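Long-range contact in putative mandelate racemase/muconate lactonizing enzyme (Bordetella bronchiseptica, PDB 3DDM), which is of unknown function but belongs by sequence to the enolase superfamily, pairing an enolase-like N-terminal domain with a TIM-barrel-type C-terminal domain: residues 219-233 / 246-259. The protein carries 1 engineered substitution. Residues are numbered along the deposited sequence; the frame is centred on the assembly and turned at random.
Sequences AQRLGPAQLDWLEEP and LAQAAPMPLAGGEN
Strands 229-231 and 254-256 run parallel, their short axes 40° apart, joined by three backbone hydrogen bonds: L230 N to P253 O, A255 N to L230 O (3.0 Å) and E232 N to A255 O. With helix 240-249 between them they form a beta-alpha-beta unit of the TIM barrel. P253, a proline with no N-H to give, still offers its carbonyl as acceptor.

On the face carrying L230 and L254, M252 packs between L230 and the end of helix 212-222, its unbranched thioether chain able to bend there. Its CG sits between backbone N and carbonyl carbon (chi1 77°), and two further bends bring SD to 3.7 Å from L230 CD1 and CE to 3.9 Å from L222 CB. Small A219 and A250 let the last turn of helix 212-222 approach the residue that follows helix 240-249, CB to CB 3.9 Å. On the exposed side, Q220 NE2 donates a hydrogen bond to O of A249, the last helical residue (3.0 Å).

On the face carrying E231 and A255, A255 CB lies over the five-membered ring of W229 in a CH-pi contact, 3.7 Å from its centroid. W229 NE1 gives a weak hydrogen bond to OE1 of extended E231, which also takes a salt bridge from K175 and a hydrogen bond from Q279.

The chemistry thus divides: an apolar layer joins strands to helices, while the face of E231 and A255 combines aromatic packing with a buried carboxylate held by partners beyond the two segments.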
loop_
_atom_site.group_PDB
_atom_site.type_symbol
_atom_site.label_atom_id
_atom_site.label_comp_id
_atom_site.label_asym_id
_atom_site.label_seq_id
_atom_site.Cartn_x
_atom_site.Cartn_y
_atom_site.Cartn_z
ATOM N N ALA A 219 -26.209 -15.988 -2.607
ATOM C CA ALA A 219 -25.701 -17.340 -2.403
ATOM C C ALA A 219 -26.855 -18.334 -2.433
ATOM O O ALA A 219 -26.682 -19.496 -2.792
ATOM C CB ALA A 219 -24.966 -17.429 -1.085
ATOM N N GLN A 220 -28.039 -17.860 -2.057
ATOM C CA GLN A 220 -29.248 -18.682 -2.034
ATOM C C GLN A 220 -29.781 -18.890 -3.454
ATOM O O GLN A 220 -30.046 -20.019 -3.872
ATOM C CB GLN A 220 -30.326 -17.994 -1.191
ATOM C CG GLN A 220 -30.941 -18.855 -0.098
ATOM C CD GLN A 220 -30.039 -19.005 1.116
ATOM O OE1 GLN A 220 -29.700 -18.020 1.784
ATOM N NE2 GLN A 220 -29.652 -20.241 1.413
ATOM N N ARG A 221 -29.938 -17.785 -4.180
ATOM C CA ARG A 221 -30.430 -17.794 -5.552
ATOM C C ARG A 221 -29.487 -18.518 -6.519
ATOM O O ARG A 221 -29.910 -18.953 -7.588
ATOM C CB ARG A 221 -30.653 -16.355 -6.025
ATOM C CG ARG A 221 -31.666 -15.598 -5.176
ATOM C CD ARG A 221 -31.671 -14.100 -5.457
ATOM N NE ARG A 221 -32.147 -13.770 -6.798
ATOM C CZ ARG A 221 -32.266 -12.526 -7.252
ATOM N NH1 ARG A 221 -31.942 -11.505 -6.467
ATOM N NH2 ARG A 221 -32.708 -12.299 -8.485
ATOM N N LEU A 222 -28.214 -18.643 -6.152
ATOM C CA LEU A 222 -27.249 -19.330 -7.004
ATOM C C LEU A 222 -27.282 -20.832 -6.749
ATOM O O LEU A 222 -26.916 -21.619 -7.618
ATOM C CB LEU A 222 -25.826 -18.814 -6.755
ATOM C CG LEU A 222 -25.462 -17.408 -7.241
ATOM C CD1 LEU A 222 -24.053 -17.084 -6.795
ATOM C CD2 LEU A 222 -25.574 -17.325 -8.752
ATOM N N GLY A 223 -27.719 -21.218 -5.553
ATOM C CA GLY A 223 -27.786 -22.623 -5.178
ATOM C C GLY A 223 -28.068 -23.600 -6.305
ATOM O O GLY A 223 -27.315 -24.551 -6.492
ATOM N N PRO A 224 -29.153 -23.402 -7.072
ATOM C CA PRO A 224 -29.510 -24.289 -8.186
ATOM C C PRO A 224 -28.457 -24.467 -9.288
ATOM O O PRO A 224 -28.542 -25.409 -10.081
ATOM C CB PRO A 224 -30.813 -23.680 -8.708
ATOM C CG PRO A 224 -30.717 -22.252 -8.300
ATOM C CD PRO A 224 -30.165 -22.348 -6.911
ATOM N N ALA A 225 -27.471 -23.573 -9.340
ATOM C CA ALA A 225 -26.418 -23.673 -10.342
ATOM C C ALA A 225 -25.409 -24.739 -9.922
ATOM O O ALA A 225 -24.549 -25.136 -10.708
ATOM C CB ALA A 225 -25.725 -22.341 -10.510
ATOM N N GLN A 226 -25.517 -25.201 -8.680
ATOM C CA GLN A 226 -24.617 -26.225 -8.154
ATOM C C GLN A 226 -23.141 -25.836 -8.304
ATOM O O GLN A 226 -22.333 -26.604 -8.827
ATOM C CB GLN A 226 -24.885 -27.556 -8.858
ATOM C CG GLN A 226 -26.292 -28.098 -8.638
ATOM C CD GLN A 226 -26.594 -28.376 -7.166
ATOM O OE1 GLN A 226 -25.878 -29.127 -6.504
ATOM N NE2 GLN A 226 -27.667 -27.777 -6.654
ATOM N N LEU A 227 -22.796 -24.644 -7.829
ATOM C CA LEU A 227 -21.429 -24.146 -7.916
ATOM C C LEU A 227 -20.482 -24.896 -6.985
ATOM O O LEU A 227 -20.896 -25.393 -5.945
ATOM C CB LEU A 227 -21.402 -22.653 -7.584
ATOM C CG LEU A 227 -22.326 -21.765 -8.421
ATOM C CD1 LEU A 227 -22.165 -20.327 -7.976
ATOM C CD2 LEU A 227 -21.996 -21.893 -9.902
ATOM N N ASP A 228 -19.212 -24.983 -7.369
ATOM C CA ASP A 228 -18.211 -25.655 -6.550
ATOM C C ASP A 228 -17.777 -24.727 -5.429
ATOM O O ASP A 228 -17.326 -25.182 -4.380
ATOM C CB ASP A 228 -16.994 -26.042 -7.391
ATOM C CG ASP A 228 -17.145 -27.400 -8.048
ATOM O OD1 ASP A 228 -18.270 -27.717 -8.510
ATOM O OD2 ASP A 228 -16.135 -28.139 -8.112
ATOM N N TRP A 229 -17.893 -23.424 -5.671
ATOM C CA TRP A 229 -17.544 -22.425 -4.669
ATOM C C TRP A 229 -17.906 -21.005 -5.111
ATOM O O TRP A 229 -17.985 -20.710 -6.309
ATOM C CB TRP A 229 -16.053 -22.509 -4.308
ATOM C CG TRP A 229 -15.096 -21.872 -5.283
ATOM C CD1 TRP A 229 -14.969 -20.536 -5.568
ATOM C CD2 TRP A 229 -14.075 -22.540 -6.039
ATOM N NE1 TRP A 229 -13.927 -20.332 -6.448
ATOM C CE2 TRP A 229 -13.362 -21.542 -6.753
ATOM C CE3 TRP A 229 -13.690 -23.884 -6.181
ATOM C CZ2 TRP A 229 -12.291 -21.846 -7.595
ATOM C CZ3 TRP A 229 -12.622 -24.187 -7.020
ATOM C CH2 TRP A 229 -11.936 -23.168 -7.716
ATOM N N LEU A 230 -18.146 -20.140 -4.128
ATOM C CA LEU A 230 -18.492 -18.744 -4.370
ATOM C C LEU A 230 -17.260 -17.951 -3.928
ATOM O O LEU A 230 -16.909 -17.934 -2.746
ATOM C CB LEU A 230 -19.708 -18.364 -3.526
ATOM C CG LEU A 230 -20.708 -17.358 -4.088
ATOM C CD1 LEU A 230 -21.795 -17.088 -3.044
ATOM C CD2 LEU A 230 -19.985 -16.080 -4.465
ATOM N N GLU A 231 -16.599 -17.297 -4.876
ATOM C CA GLU A 231 -15.382 -16.566 -4.557
ATOM C C GLU A 231 -15.548 -15.100 -4.173
ATOM O O GLU A 231 -16.253 -14.340 -4.834
ATOM C CB GLU A 231 -14.403 -16.679 -5.717
ATOM C CG GLU A 231 -13.006 -16.304 -5.337
ATOM C CD GLU A 231 -12.050 -16.453 -6.488
ATOM O OE1 GLU A 231 -11.959 -17.576 -7.037
ATOM O OE2 GLU A 231 -11.390 -15.449 -6.838
ATOM N N GLU A 232 -14.873 -14.730 -3.092
ATOM C CA GLU A 232 -14.883 -13.381 -2.544
ATOM C C GLU A 232 -16.250 -12.670 -2.554
ATOM O O GLU A 232 -16.375 -11.554 -3.067
ATOM C CB GLU A 232 -13.843 -12.518 -3.272
ATOM C CG GLU A 232 -12.407 -13.022 -3.161
ATOM C CD GLU A 232 -11.392 -11.885 -3.081
ATOM O OE1 GLU A 232 -10.665 -11.810 -2.069
ATOM O OE2 GLU A 232 -11.320 -11.063 -4.022
ATOM N N PRO A 233 -17.285 -13.296 -1.962
ATOM C CA PRO A 233 -18.621 -12.691 -1.924
ATOM C C PRO A 233 -18.652 -11.408 -1.097
ATOM O O PRO A 233 -19.489 -10.533 -1.330
ATOM C CB PRO A 233 -19.481 -13.800 -1.320
ATOM C CG PRO A 233 -18.532 -14.442 -0.362
ATOM C CD PRO A 233 -17.257 -14.543 -1.180
ATOM N N LEU A 246 -22.240 -15.900 6.688
ATOM C CA LEU A 246 -22.468 -16.192 5.278
ATOM C C LEU A 246 -22.173 -17.657 4.966
ATOM O O LEU A 246 -22.931 -18.316 4.253
ATOM C CB LEU A 246 -21.590 -15.297 4.394
ATOM C CG LEU A 246 -21.789 -15.464 2.883
ATOM C CD1 LEU A 246 -23.228 -15.141 2.520
ATOM C CD2 LEU A 246 -20.831 -14.559 2.132
ATOM N N ALA A 247 -21.070 -18.159 5.513
ATOM C CA ALA A 247 -20.667 -19.535 5.279
ATOM C C ALA A 247 -21.776 -20.514 5.636
ATOM O O ALA A 247 -22.018 -21.470 4.909
ATOM C CB ALA A 247 -19.405 -19.845 6.068
ATOM N N GLN A 248 -22.464 -20.264 6.748
ATOM C CA GLN A 248 -23.545 -21.139 7.191
ATOM C C GLN A 248 -24.782 -21.023 6.308
ATOM O O GLN A 248 -25.465 -22.013 6.041
ATOM C CB GLN A 248 -23.958 -20.808 8.625
ATOM C CG GLN A 248 -22.838 -20.758 9.638
ATOM C CD GLN A 248 -23.363 -20.479 11.036
ATOM O OE1 GLN A 248 -24.308 -19.696 11.212
ATOM N NE2 GLN A 248 -22.750 -21.109 12.041
ATOM N N ALA A 249 -25.077 -19.809 5.865
ATOM C CA ALA A 249 -26.242 -19.574 5.030
ATOM C C ALA A 249 -26.046 -19.990 3.577
ATOM O O ALA A 249 -27.020 -20.228 2.864
ATOM C CB ALA A 249 -26.630 -18.098 5.089
ATOM N N ALA A 250 -24.799 -20.078 3.130
ATOM C CA ALA A 250 -24.542 -20.443 1.746
ATOM C C ALA A 250 -24.667 -21.939 1.484
ATOM O O ALA A 250 -24.222 -22.766 2.280
ATOM C CB ALA A 250 -23.174 -19.950 1.325
ATOM N N PRO A 251 -25.286 -22.304 0.354
ATOM C CA PRO A 251 -25.487 -23.698 -0.050
ATOM C C PRO A 251 -24.174 -24.275 -0.551
ATOM O O PRO A 251 -23.948 -25.482 -0.486
ATOM C CB PRO A 251 -26.502 -23.602 -1.185
ATOM C CG PRO A 251 -27.058 -22.192 -1.088
ATOM C CD PRO A 251 -25.898 -21.386 -0.618
ATOM N N MET A 252 -23.316 -23.400 -1.071
ATOM C CA MET A 252 -22.025 -23.820 -1.594
ATOM C C MET A 252 -20.907 -23.294 -0.715
ATOM O O MET A 252 -21.112 -22.388 0.093
ATOM C CB MET A 252 -21.832 -23.294 -3.025
ATOM C CG MET A 252 -21.475 -21.798 -3.141
ATOM S SD MET A 252 -22.744 -20.637 -2.587
ATOM C CE MET A 252 -23.911 -20.762 -3.923
ATOM N N PRO A 253 -19.703 -23.876 -0.845
ATOM C CA PRO A 253 -18.603 -23.382 -0.018
ATOM C C PRO A 253 -18.066 -22.027 -0.514
ATOM O O PRO A 253 -18.249 -21.641 -1.674
ATOM C CB PRO A 253 -17.570 -24.518 -0.094
ATOM C CG PRO A 253 -17.837 -25.150 -1.418
ATOM C CD PRO A 253 -19.349 -25.160 -1.486
ATOM N N LEU A 254 -17.414 -21.315 0.393
ATOM C CA LEU A 254 -16.854 -20.012 0.124
ATOM C C LEU A 254 -15.363 -20.135 -0.196
ATOM O O LEU A 254 -14.676 -21.024 0.316
ATOM C CB LEU A 254 -17.075 -19.121 1.357
ATOM C CG LEU A 254 -18.309 -18.201 1.386
ATOM C CD1 LEU A 254 -19.526 -18.878 0.802
ATOM C CD2 LEU A 254 -18.563 -17.777 2.803
ATOM N N ALA A 255 -14.866 -19.241 -1.047
ATOM C CA ALA A 255 -13.458 -19.248 -1.419
ATOM C C ALA A 255 -12.863 -17.846 -1.304
ATOM O O ALA A 255 -13.567 -16.845 -1.454
ATOM C CB ALA A 255 -13.301 -19.758 -2.826
ATOM N N GLY A 256 -11.560 -17.787 -1.035
ATOM C CA GLY A 256 -10.874 -16.516 -0.912
ATOM C C GLY A 256 -9.389 -16.762 -0.753
ATOM O O GLY A 256 -8.975 -17.889 -0.521
ATOM N N GLY A 257 -8.586 -15.709 -0.874
ATOM C CA GLY A 257 -7.151 -15.851 -0.730
ATOM C C GLY A 257 -6.446 -14.827 -1.590
ATOM O O GLY A 257 -5.344 -14.387 -1.273
ATOM N N GLU A 258 -7.087 -14.457 -2.693
ATOM C CA GLU A 258 -6.543 -13.469 -3.614
ATOM C C GLU A 258 -6.097 -12.274 -2.784
ATOM O O GLU A 258 -5.067 -11.665 -3.057
ATOM C CB GLU A 258 -7.624 -13.011 -4.599
ATOM C CG GLU A 258 -7.238 -13.058 -6.060
ATOM C CD GLU A 258 -6.043 -12.175 -6.401
ATOM O OE1 GLU A 258 -6.139 -10.937 -6.221
ATOM O OE2 GLU A 258 -5.005 -12.722 -6.855
ATOM N N ASN A 259 -6.878 -11.948 -1.756
ATOM C CA ASN A 259 -6.559 -10.802 -0.923
ATOM C C ASN A 259 -6.301 -11.046 0.551
ATOM O O ASN A 259 -6.713 -10.267 1.408
ATOM C CB ASN A 259 -7.630 -9.744 -1.109
ATOM C CG ASN A 259 -7.671 -9.253 -2.519
ATOM O OD1 ASN A 259 -8.634 -9.477 -3.236
ATOM N ND2 ASN A 259 -6.598 -8.604 -2.943
#